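Local coordinates for protein shikimate dehydrogenase (NADP(+)) (PDB 5DZS) that probably catalyses the reversible NADPH-linked reduction of 3-dehydroshikimate to shikimate, a step on the chorismate route to the aromatic amino acids, at residues N2-V7 / R22-L27; L206-Y211 / T216-I221; I221-S224 / K228-D231. All blocks are in the same frame, centred on the assembly; numbering follows the deposited sequence. Where two conformers were deposited one is given.

Contact 1: residues N2-V7 / R22-L27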
loop_
_atom_site.group_PDB
_atom_site.type_symbol
_atom_site.label_atom_id
_atom_site.label_comp_id
_atom_site.label_asym_id
_atom_site.label_seq_id
_atom_site.Cartn_x
_atom_site.Cartn_y
_atom_site.Cartn_z
ATOM N N ASN B 2 -16.658 6.801 8.482
ATOM C CA ASN B 2 -16.305 5.402 8.378
ATOM C C ASN B 2 -15.900 4.875 9.754
ATOM O O ASN B 2 -15.386 5.621 10.594
ATOM C CB ASN B 2 -15.219 5.144 7.367
ATOM C CG ASN B 2 -15.749 5.234 5.957
ATOM O OD1 ASN B 2 -15.560 6.246 5.275
ATOM N ND2 ASN B 2 -16.497 4.233 5.547
ATOM N N PHE B 3 -16.118 3.590 9.950
ATOM C CA PHE B 3 -15.851 2.898 11.211
ATOM C C PHE B 3 -14.711 1.893 11.113
ATOM O O PHE B 3 -14.567 1.181 10.107
ATOM C CB PHE B 3 -17.090 2.138 11.735
ATOM C CG PHE B 3 -18.262 2.997 12.171
ATOM C CD1 PHE B 3 -18.146 4.342 12.413
ATOM C CD2 PHE B 3 -19.490 2.388 12.473
ATOM C CE1 PHE B 3 -19.253 5.087 12.884
ATOM C CE2 PHE B 3 -20.572 3.120 12.917
ATOM C CZ PHE B 3 -20.448 4.466 13.153
ATOM N N PHE B 4 -13.953 1.833 12.199
ATOM C CA PHE B 4 -12.771 0.990 12.340
ATOM C C PHE B 4 -12.712 0.491 13.780
ATOM O O PHE B 4 -13.391 1.032 14.670
ATOM C CB PHE B 4 -11.489 1.809 12.080
ATOM C CG PHE B 4 -11.433 2.442 10.726
ATOM C CD1 PHE B 4 -12.039 3.648 10.461
ATOM C CD2 PHE B 4 -10.775 1.796 9.685
ATOM C CE1 PHE B 4 -11.987 4.184 9.191
ATOM C CE2 PHE B 4 -10.729 2.326 8.429
ATOM C CZ PHE B 4 -11.327 3.527 8.179
ATOM N N GLY B 5 -11.871 -0.499 14.041
ATOM C CA GLY B 5 -11.673 -0.902 15.411
ATOM C C GLY B 5 -10.625 -1.949 15.601
ATOM O O GLY B 5 -9.938 -2.345 14.644
ATOM N N LEU B 6 -10.525 -2.399 16.840
ATOM C CA LEU B 6 -9.536 -3.370 17.272
ATOM C C LEU B 6 -10.227 -4.630 17.756
ATOM O O LEU B 6 -11.051 -4.575 18.676
ATOM C CB LEU B 6 -8.689 -2.787 18.409
ATOM C CG LEU B 6 -7.683 -3.731 19.077
ATOM C CD1 LEU B 6 -6.641 -4.235 18.102
ATOM C CD2 LEU B 6 -7.047 -3.067 20.284
ATOM N N VAL B 7 -9.874 -5.766 17.141
ATOM C CA VAL B 7 -10.443 -7.054 17.496
ATOM C C VAL B 7 -9.486 -7.850 18.384
ATOM O O VAL B 7 -8.324 -8.066 18.018
ATOM C CB VAL B 7 -10.762 -7.866 16.238
ATOM C CG1 VAL B 7 -11.196 -9.294 16.587
ATOM C CG2 VAL B 7 -11.840 -7.158 15.406
ATOM N N ARG B 22 -6.331 10.319 17.507
ATOM C CA ARG B 22 -5.368 11.384 17.246
ATOM C C ARG B 22 -4.946 11.458 15.784
ATOM O O ARG B 22 -4.793 12.547 15.230
ATOM C CB ARG B 22 -4.155 11.227 18.162
ATOM C CG ARG B 22 -4.418 11.631 19.598
ATOM C CD ARG B 22 -4.673 13.132 19.675
ATOM N NE ARG B 22 -4.869 13.625 21.032
ATOM C CZ ARG B 22 -3.892 14.038 21.825
ATOM N NH1 ARG B 22 -4.184 14.485 23.040
ATOM N NH2 ARG B 22 -2.627 14.015 21.410
ATOM N N VAL B 23 -4.765 10.302 15.140
ATOM C CA VAL B 23 -4.368 10.297 13.738
ATOM C C VAL B 23 -5.475 10.866 12.867
ATOM O O VAL B 23 -5.230 11.733 12.006
ATOM C CB VAL B 23 -3.983 8.887 13.248
ATOM C CG1 VAL B 23 -3.556 8.946 11.788
ATOM C CG2 VAL B 23 -2.852 8.359 14.073
ATOM N N PHE B 24 -6.725 10.454 13.124
ATOM C CA PHE B 24 -7.851 11.001 12.377
ATOM C C PHE B 24 -7.940 12.510 12.584
ATOM O O PHE B 24 -8.201 13.276 11.642
ATOM C CB PHE B 24 -9.222 10.407 12.781
ATOM C CG PHE B 24 -9.378 8.938 12.512
ATOM C CD1 PHE B 24 -8.958 8.372 11.316
ATOM C CD2 PHE B 24 -10.070 8.127 13.429
ATOM C CE1 PHE B 24 -9.146 7.022 11.048
ATOM C CE2 PHE B 24 -10.245 6.788 13.175
ATOM C CZ PHE B 24 -9.789 6.220 11.995
ATOM N N GLU B 25 -7.688 12.960 13.805
ATOM C CA GLU B 25 -7.789 14.399 14.082
ATOM C C GLU B 25 -6.734 15.197 13.339
ATOM O O GLU B 25 -7.027 16.257 12.757
ATOM C CB GLU B 25 -7.650 14.691 15.578
ATOM C CG GLU B 25 -8.846 14.275 16.398
ATOM C CD GLU B 25 -8.634 14.388 17.900
ATOM O OE1 GLU B 25 -7.495 14.611 18.365
ATOM O OE2 GLU B 25 -9.635 14.265 18.632
ATOM N N ILE B 26 -5.494 14.730 13.376
ATOM C CA ILE B 26 -4.429 15.455 12.729
ATOM C C ILE B 26 -4.618 15.519 11.210
ATOM O O ILE B 26 -4.328 16.562 10.588
ATOM C CB ILE B 26 -3.061 14.881 13.127
ATOM C CG1 ILE B 26 -2.877 15.039 14.640
ATOM C CG2 ILE B 26 -1.948 15.580 12.376
ATOM C CD1 ILE B 26 -1.520 14.605 15.148
ATOM N N LEU B 27 -5.145 14.441 10.634
ATOM C CA LEU B 27 -5.394 14.347 9.184
ATOM C C LEU B 27 -6.767 14.897 8.774
ATOM O O LEU B 27 -7.101 14.886 7.589
ATOM C CB LEU B 27 -5.271 12.903 8.703
ATOM C CG LEU B 27 -3.905 12.264 8.886
ATOM C CD1 LEU B 27 -3.997 10.806 8.497
ATOM C CD2 LEU B 27 -2.867 13.005 8.055
#
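Phe4 of strand 2-8 and Phe24 of helix 16-27 carry this contact between them, two buried phenylalanines that bridge the gap from sheet to helix. The aromatic pairing is oblique: the ring centroids lie 5.7 Å apart and the planes are inclined by 42°, neither a parallel stack nor an edge-to-face pair. Phe24 reaches in with the far end of its ring, so that CZ comes 3.7 Å from Phe4 CD1. The same CZ is 4.1 Å from Phe4 CE1, which places the end of one ring beside the CD1-CE1 bond of the other. Both side chains leave the backbone toward the opposing segment, and in Phe24 the CG lies anti to the carbonyl carbon (chi1 -64°), extending the ring from the helix toward the strand. The touch is purely apolar and small, burying 75 Å² over both sides.

The polar interactions of the segment 22-27 stay on the helical side. Ile26 N donates to Arg22 O at 2.9 Å and Leu27 N to Val23 O at 3.0 Å, the regular i to i+4 bonds, and the Arg22 side chain turns to Glu267 of helix 255-268.

Strand 2-8 runs between strands 31-37 and 57-60, parallel to both, and strand 2-8, helix 16-27 and strand 31-37 form a beta-alpha-beta unit. The C-terminal end of helix 233-248 packs against the pair: Trp247 meets the Phe4 ring and Gln244 touches Phe24. Ser31, at the start of strand 31-37, meets both phenylalanines, so the ring pair lies in the layer where helix 16-27 and the end of helix 233-248 meet the N-terminal sheet.

Contact 2: residues L206-Y211 / T216-I221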
loop_
_atom_site.group_PDB
_atom_site.type_symbol
_atom_site.label_atom_id
_atom_site.label_comp_id
_atom_site.label_asym_id
_atom_site.label_seq_id
_atom_site.Cartn_x
_atom_site.Cartn_y
_atom_site.Cartn_z
ATOM N N LEU B 206 16.935 -4.524 26.560
ATOM C CA LEU B 206 15.611 -5.103 26.729
ATOM C C LEU B 206 14.617 -4.374 25.851
ATOM O O LEU B 206 14.541 -3.148 25.882
ATOM C CB LEU B 206 15.101 -5.008 28.167
ATOM C CG LEU B 206 15.640 -5.970 29.216
ATOM C CD1 LEU B 206 17.083 -5.636 29.542
ATOM C CD2 LEU B 206 14.767 -5.885 30.460
ATOM N N ILE B 207 13.847 -5.126 25.076
ATOM C CA ILE B 207 12.798 -4.539 24.257
ATOM C C ILE B 207 11.482 -5.163 24.681
ATOM O O ILE B 207 11.331 -6.381 24.665
ATOM C CB ILE B 207 13.037 -4.775 22.753
ATOM C CG1 ILE B 207 14.369 -4.129 22.345
ATOM C CG2 ILE B 207 11.874 -4.215 21.935
ATOM C CD1 ILE B 207 14.800 -4.448 20.933
ATOM N N ASP B 208 10.531 -4.329 25.081
ATOM C CA ASP B 208 9.223 -4.844 25.481
ATOM C C ASP B 208 8.176 -4.327 24.506
ATOM O O ASP B 208 8.028 -3.131 24.357
ATOM C CB ASP B 208 8.899 -4.408 26.919
ATOM C CG ASP B 208 7.763 -5.220 27.541
ATOM O OD1 ASP B 208 7.098 -6.001 26.815
ATOM O OD2 ASP B 208 7.556 -5.091 28.766
ATOM N N LEU B 209 7.459 -5.224 23.841
ATOM C CA LEU B 209 6.435 -4.785 22.890
ATOM C C LEU B 209 5.195 -4.264 23.602
ATOM O O LEU B 209 4.352 -3.596 22.990
ATOM C CB LEU B 209 6.080 -5.892 21.901
ATOM C CG LEU B 209 7.246 -6.426 21.061
ATOM C CD1 LEU B 209 6.761 -7.389 19.985
ATOM C CD2 LEU B 209 8.067 -5.296 20.448
ATOM N N ILE B 210 5.085 -4.554 24.891
ATOM C CA ILE B 210 3.966 -4.082 25.686
ATOM C C ILE B 210 4.146 -2.616 26.021
ATOM O O ILE B 210 5.267 -2.119 26.164
ATOM C CB ILE B 210 3.866 -4.848 27.027
ATOM C CG1 ILE B 210 3.644 -6.350 26.787
ATOM C CG2 ILE B 210 2.767 -4.270 27.905
ATOM C CD1 ILE B 210 2.395 -6.694 25.997
ATOM N N TYR B 211 3.032 -1.910 26.110
ATOM C CA TYR B 211 3.067 -0.540 26.565
ATOM C C TYR B 211 2.028 -0.358 27.653
ATOM O O TYR B 211 0.865 -0.712 27.477
ATOM C CB TYR B 211 2.798 0.485 25.463
ATOM C CG TYR B 211 2.642 1.853 26.085
ATOM C CD1 TYR B 211 3.740 2.510 26.636
ATOM C CD2 TYR B 211 1.396 2.462 26.183
ATOM C CE1 TYR B 211 3.611 3.748 27.236
ATOM C CE2 TYR B 211 1.253 3.699 26.784
ATOM C CZ TYR B 211 2.363 4.337 27.312
ATOM O OH TYR B 211 2.225 5.572 27.903
ATOM N N THR B 216 6.304 -1.565 32.746
ATOM C CA THR B 216 6.330 -2.996 33.018
ATOM C C THR B 216 7.442 -3.378 33.994
ATOM O O THR B 216 8.480 -2.713 34.073
ATOM C CB THR B 216 6.553 -3.794 31.722
ATOM O OG1 THR B 216 7.844 -3.474 31.188
ATOM C CG2 THR B 216 5.473 -3.478 30.704
ATOM N N GLU B 217 7.227 -4.463 34.733
ATOM C CA GLU B 217 8.226 -4.948 35.670
ATOM C C GLU B 217 9.489 -5.348 34.904
ATOM O O GLU B 217 10.603 -5.140 35.372
ATOM C CB GLU B 217 7.675 -6.137 36.461
ATOM C CG GLU B 217 8.614 -6.694 37.521
ATOM C CD GLU B 217 8.901 -5.724 38.660
ATOM O OE1 GLU B 217 8.305 -4.632 38.688
ATOM O OE2 GLU B 217 9.718 -6.061 39.543
ATOM N N PHE B 218 9.291 -5.922 33.722
ATOM C CA PHE B 218 10.389 -6.336 32.843
ATOM C C PHE B 218 11.353 -5.168 32.621
ATOM O O PHE B 218 12.550 -5.286 32.886
ATOM C CB PHE B 218 9.779 -6.854 31.532
ATOM C CG PHE B 218 10.771 -7.264 30.472
ATOM C CD1 PHE B 218 11.580 -8.367 30.635
ATOM C CD2 PHE B 218 10.787 -6.608 29.241
ATOM C CE1 PHE B 218 12.462 -8.760 29.637
ATOM C CE2 PHE B 218 11.655 -7.004 28.233
ATOM C CZ PHE B 218 12.498 -8.078 28.432
ATOM N N LEU B 219 10.827 -4.034 32.157
ATOM C CA LEU B 219 11.671 -2.852 31.919
ATOM C C LEU B 219 12.080 -2.164 33.211
ATOM O O LEU B 219 13.145 -1.554 33.283
ATOM C CB LEU B 219 10.972 -1.849 30.995
ATOM C CG LEU B 219 10.647 -2.373 29.599
ATOM C CD1 LEU B 219 10.098 -1.247 28.731
ATOM C CD2 LEU B 219 11.879 -3.005 28.966
ATOM N N ARG B 220 11.228 -2.261 34.224
ATOM C CA ARG B 220 11.529 -1.668 35.511
ATOM C C ARG B 220 12.735 -2.400 36.109
ATOM O O ARG B 220 13.622 -1.767 36.675
ATOM C CB ARG B 220 10.280 -1.673 36.398
ATOM C CG ARG B 220 10.453 -1.133 37.811
ATOM C CD ARG B 220 9.187 -0.412 38.287
ATOM N NE ARG B 220 7.939 -1.028 37.813
ATOM C CZ ARG B 220 7.044 -1.662 38.574
ATOM N NH1 ARG B 220 5.953 -2.177 38.014
ATOM N NH2 ARG B 220 7.228 -1.798 39.887
ATOM N N ILE B 221 12.798 -3.722 35.928
ATOM C CA ILE B 221 13.956 -4.504 36.403
ATOM C C ILE B 221 15.200 -4.162 35.573
ATOM O O ILE B 221 16.306 -4.088 36.105
ATOM C CB ILE B 221 13.705 -6.033 36.342
ATOM C CG1 ILE B 221 12.633 -6.444 37.359
ATOM C CG2 ILE B 221 14.991 -6.811 36.649
ATOM C CD1 ILE B 221 12.160 -7.877 37.207
#
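A beta-alpha connection of the parallel C-terminal sheet brings Asp208, at the end of strand 205-208, against Thr216, the N-cap of helix 217-224. The short strand and helix axes approach to 8.8 Å and run nearly antiparallel, 159° between their directions. Thr216 OG1 donates to Asp208 OD2 at 2.9 Å, using the anti lone pair of that oxygen, and accepts from Leu219 N at 3.2 Å; one hydroxyl thus ties the helix start to the strand end while capping the helix. The other carboxylate oxygen is engaged too: OD1 takes Ile210 N from above the carboxylate plane at 3.1 Å, an Asx turn, and also bonds Asn180 ND2 on strand 177-180. Held through both oxygens, the buried carboxylate has its rotation fixed.

Below this polar end lies apolar packing. Leu206 CD2 sits over the centre of one face of the Phe218 ring, a CH-pi contact 3.8 Å from the centroid, and Ile207 O comes to the edge of the ring, 3.6 Å from Phe218 CE2. With chi1 at 177° the Phe218 ring swings away from its own backbone N to reach Asp208, its CD2 3.7 Å from Asp208 CB. Leu219 CD2 meets Leu206 CB at 3.9 Å.

Leu209 and Tyr211, on the loop that follows, are predicted to bind NADP(+) and shikimate respectively, in keeping with the carboxyl-end loops that form the ligand site of a Rossmann-like domain.

Contact 3: residues I221-S224 / K228-D231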
loop_
_atom_site.group_PDB
_atom_site.type_symbol
_atom_site.label_atom_id
_atom_site.label_comp_id
_atom_site.label_asym_id
_atom_site.label_seq_id
_atom_site.Cartn_x
_atom_site.Cartn_y
_atom_site.Cartn_z
ATOM N N ILE B 221 12.798 -3.722 35.928
ATOM C CA ILE B 221 13.956 -4.504 36.403
ATOM C C ILE B 221 15.200 -4.162 35.573
ATOM O O ILE B 221 16.306 -4.088 36.105
ATOM C CB ILE B 221 13.705 -6.033 36.342
ATOM C CG1 ILE B 221 12.633 -6.444 37.359
ATOM C CG2 ILE B 221 14.991 -6.811 36.649
ATOM C CD1 ILE B 221 12.160 -7.877 37.207
ATOM N N GLY B 222 15.013 -3.968 34.269
ATOM C CA GLY B 222 16.121 -3.638 33.373
ATOM C C GLY B 222 16.743 -2.288 33.676
ATOM O O GLY B 222 17.965 -2.149 33.700
ATOM N N ASN B 223 15.899 -1.290 33.912
ATOM C CA ASN B 223 16.382 0.049 34.234
ATOM C C ASN B 223 17.171 0.093 35.536
ATOM O O ASN B 223 18.097 0.888 35.666
ATOM C CB ASN B 223 15.225 1.048 34.292
ATOM C CG ASN B 223 14.709 1.417 32.916
ATOM O OD1 ASN B 223 15.491 1.626 31.987
ATOM N ND2 ASN B 223 13.394 1.524 32.781
ATOM N N SER B 224 16.813 -0.766 36.490
ATOM C CA SER B 224 17.504 -0.800 37.785
ATOM C C SER B 224 18.949 -1.287 37.636
ATOM O O SER B 224 19.790 -1.019 38.490
ATOM C CB SER B 224 16.755 -1.680 38.790
ATOM O OG SER B 224 16.828 -3.052 38.443
ATOM N N LYS B 228 19.879 -0.952 28.717
ATOM C CA LYS B 228 19.157 -0.158 27.724
ATOM C C LYS B 228 17.756 -0.756 27.605
ATOM O O LYS B 228 17.613 -1.964 27.454
ATOM C CB LYS B 228 19.891 -0.173 26.378
ATOM C CG LYS B 228 19.236 0.659 25.286
ATOM C CD LYS B 228 20.130 0.749 24.057
ATOM C CE LYS B 228 19.414 1.365 22.861
ATOM N NZ LYS B 228 18.817 2.700 23.144
ATOM N N THR B 229 16.731 0.083 27.725
ATOM C CA THR B 229 15.336 -0.370 27.630
ATOM C C THR B 229 14.542 0.404 26.592
ATOM O O THR B 229 14.836 1.555 26.298
ATOM C CB THR B 229 14.590 -0.210 28.964
ATOM O OG1 THR B 229 14.595 1.171 29.361
ATOM C CG2 THR B 229 15.216 -1.068 30.036
ATOM N N CYS B 230 13.505 -0.242 26.059
ATOM C CA CYS B 230 12.642 0.366 25.063
ATOM C C CYS B 230 11.259 -0.249 25.220
ATOM O O CYS B 230 11.149 -1.482 25.236
ATOM C CB CYS B 230 13.206 0.073 23.677
ATOM S SG CYS B 230 12.284 0.798 22.317
ATOM N N ASP B 231 10.220 0.586 25.358
ATOM C CA ASP B 231 8.840 0.080 25.479
ATOM C C ASP B 231 8.158 0.034 24.119
ATOM O O ASP B 231 8.768 0.345 23.097
ATOM C CB ASP B 231 8.002 0.809 26.557
ATOM C CG ASP B 231 7.618 2.243 26.191
ATOM O OD1 ASP B 231 7.512 2.589 24.998
ATOM O OD2 ASP B 231 7.370 3.021 27.138
#
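Thr229 of strand 228-230 closes on Gly222 and Asn223 of helix 217-224, and the two halves of its side chain do different work. On the tight, inner half, CG2 lies 4.1 Å from Gly222 C. Glycine allows this closeness: the direction a side chain would take from Gly222 is the one that Thr229 CG2 occupies, so the methyl rests against bare helix backbone, and the CA atoms of Gly222 and Thr229 come within 6.7 Å. Leu219, one turn earlier on the same helix, also touches Thr229.

The outer half is polar and borders solvent. Thr229 OG1, set between its backbone N and carbonyl carbon (chi1 59°), donates to Asn223 OD1 at 2.8 Å. The hydroxyl approaches that amide oxygen at 118° to the C=O bond, tilted 23° from the carbonyl plane. The two side chains cross at about a right angle, and the methyl CG2 of Thr229 also lies near that oxygen, 3.3 Å from Asn223 OD1. On this looser side the exposed asparagine turns its ND2 to a weak bond with Glu215 OE2, which leaves the amide held lightly at one end and firmly at the other.

Beyond the strand, Asp231 OD1 caps Leu233 N at the start of helix 233-248, beside Gly232, a predicted NADP(+) contact. Helix 217-224 returning to strand 228-230 is the second half of a beta-alpha-beta crossover, the repeating unit of the Rossmann-like dinucleotide-binding fold.

How the contacts relate
Along the chain contact 1 comes first, contact 2 next, and contact 3 starts on Ile221, where contact 2 ends. Contact 1 belongs to the N-terminal mixed sheet of the substrate-binding part; its centre is about 27 Å from that of contact 2 and about 31 Å from that of contact 3. Contacts 2 and 3 have centres about 6 Å apart and share helix 217-224, the connection between neighbouring strands 205-208 and 228-230. These strands are probably joined by backbone hydrogen bonds from Leu206 N to Lys228 O and from Asp208 N to Cys230 O, at the edge of the parallel sheet. The contacts thus sample both lobes, between which shikimate and NADP(+) probably meet.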